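PDB 1OMH: trwC protein from Escherichia coli, which probably nicks and transfers plasmid DNA during bacterial conjugation, its N-terminal relaxase domain recognising and processing the origin of transfer. Local coordinates for residues S271-R274 with E275-R278. Residues are numbered along the deposited sequence; the frame is centred on the assembly and turned at random.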
# COMPACT_ATOMS: atom_id res chain seq x y z
N SER B 271 -5.39 -14.07 -14.76
CA SER B 271 -4.68 -13.58 -15.93
C SER B 271 -5.65 -12.65 -16.65
O SER B 271 -6.83 -12.59 -16.29
CB SER B 271 -4.30 -14.75 -16.84
N VAL B 272 -5.18 -11.94 -17.67
CA VAL B 272 -6.06 -11.03 -18.41
C VAL B 272 -5.33 -10.22 -19.48
O VAL B 272 -4.14 -9.94 -19.37
CB VAL B 272 -6.78 -10.05 -17.45
CG1 VAL B 272 -5.77 -9.09 -16.83
CG2 VAL B 272 -7.86 -9.29 -18.20
N ASP B 273 -6.07 -9.86 -20.52
CA ASP B 273 -5.51 -9.06 -21.61
C ASP B 273 -5.70 -7.59 -21.25
O ASP B 273 -6.78 -7.04 -21.42
CB ASP B 273 -6.23 -9.38 -22.92
CG ASP B 273 -5.58 -8.70 -24.11
OD1 ASP B 273 -5.45 -7.46 -24.09
OD2 ASP B 273 -5.20 -9.41 -25.06
N ARG B 274 -4.63 -6.97 -20.76
CA ARG B 274 -4.67 -5.57 -20.36
C ARG B 274 -5.20 -4.62 -21.43
O ARG B 274 -5.98 -3.71 -21.12
CB ARG B 274 -3.29 -5.11 -19.89
CG ARG B 274 -3.18 -3.60 -19.63
CD ARG B 274 -2.88 -2.85 -20.92
NE ARG B 274 -3.54 -1.55 -20.98
CZ ARG B 274 -3.57 -0.78 -22.06
NH1 ARG B 274 -2.96 -1.18 -23.17
NH2 ARG B 274 -4.20 0.38 -22.04
N GLU B 275 -4.79 -4.81 -22.67
CA GLU B 275 -5.25 -3.95 -23.76
C GLU B 275 -6.76 -4.07 -23.90
O GLU B 275 -7.47 -3.08 -24.03
CB GLU B 275 -4.58 -4.34 -25.08
CG GLU B 275 -4.92 -3.41 -26.24
CD GLU B 275 -4.35 -3.88 -27.56
OE1 GLU B 275 -4.49 -3.14 -28.56
OE2 GLU B 275 -3.77 -4.99 -27.60
N ALA B 276 -7.25 -5.31 -23.86
CA ALA B 276 -8.68 -5.57 -23.98
C ALA B 276 -9.43 -5.05 -22.75
O ALA B 276 -10.54 -4.52 -22.87
CB ALA B 276 -8.93 -7.06 -24.15
N LEU B 277 -8.82 -5.18 -21.57
CA LEU B 277 -9.46 -4.71 -20.34
C LEU B 277 -9.64 -3.19 -20.35
O LEU B 277 -10.67 -2.68 -19.92
CB LEU B 277 -8.63 -5.14 -19.13
CG LEU B 277 -9.16 -4.70 -17.76
CD1 LEU B 277 -10.59 -5.20 -17.57
CD2 LEU B 277 -8.25 -5.24 -16.66
N ARG B 278 -8.63 -2.48 -20.85
CA ARG B 278 -8.68 -1.02 -20.92
C ARG B 278 -9.85 -0.59 -21.81
O ARG B 278 -10.58 0.36 -21.50
CB ARG B 278 -7.36 -0.49 -21.50
CG ARG B 278 -6.97 0.93 -21.07
CD ARG B 278 -8.03 1.97 -21.41
NE ARG B 278 -7.59 3.34 -21.18
CZ ARG B 278 -6.66 3.96 -21.91
NH1 ARG B 278 -6.32 5.21 -21.63
NH2 ARG B 278 -6.07 3.33 -22.91
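Asp273 OD1 accepts a hydrogen bond from Ala276 N at 2.8 Å, and the N-H...O angle of 163° shows it to be nearly straight. The donor comes from above the carboxylate plane, 38° out of it. A second amide lies near the same oxygen, Glu275 N being 3.1 Å from Asp273 OD1. With CG beside its own carbonyl carbon (chi1 -173°), the side chain leans toward the amides of the first turn. This is an N-cap: Asp273 directly precedes helix 274-287, the last of this chain, and its acid would probably also interact favourably with the positive end of the helix dipole. Two backbone bonds begin the i to i+4 ladder, Leu277 N to Asp273 O at 2.8 Å and Arg278 N to Arg274 O at 2.9 Å. Val272 CG2 lies 4.3 Å from Leu277 CB, a loose apolar contact; both side chains also touch Arg156, so a neighbouring loop meets the start of this helix. Arg274 bends at chi2 and again at chi3, which carries its guanidinium forward alongside Arg278, the two side chains pointing the same way. Glu275 CA lies over one guanidinium face, but the 3.0 Å from Arg274 NH2 to Arg278 CG is uncomfortably close and makes the placing of this exposed group doubtful. As modelled, Arg278 NH2 reaches the in-plane edge of the Arg274 guanidinium, at 3.6 Å from Arg274 NH2, with the two planes well away from parallel. The like charges probably disfavour this approach. Arg278 NH1 makes a weak hydrogen bond to Val100 O.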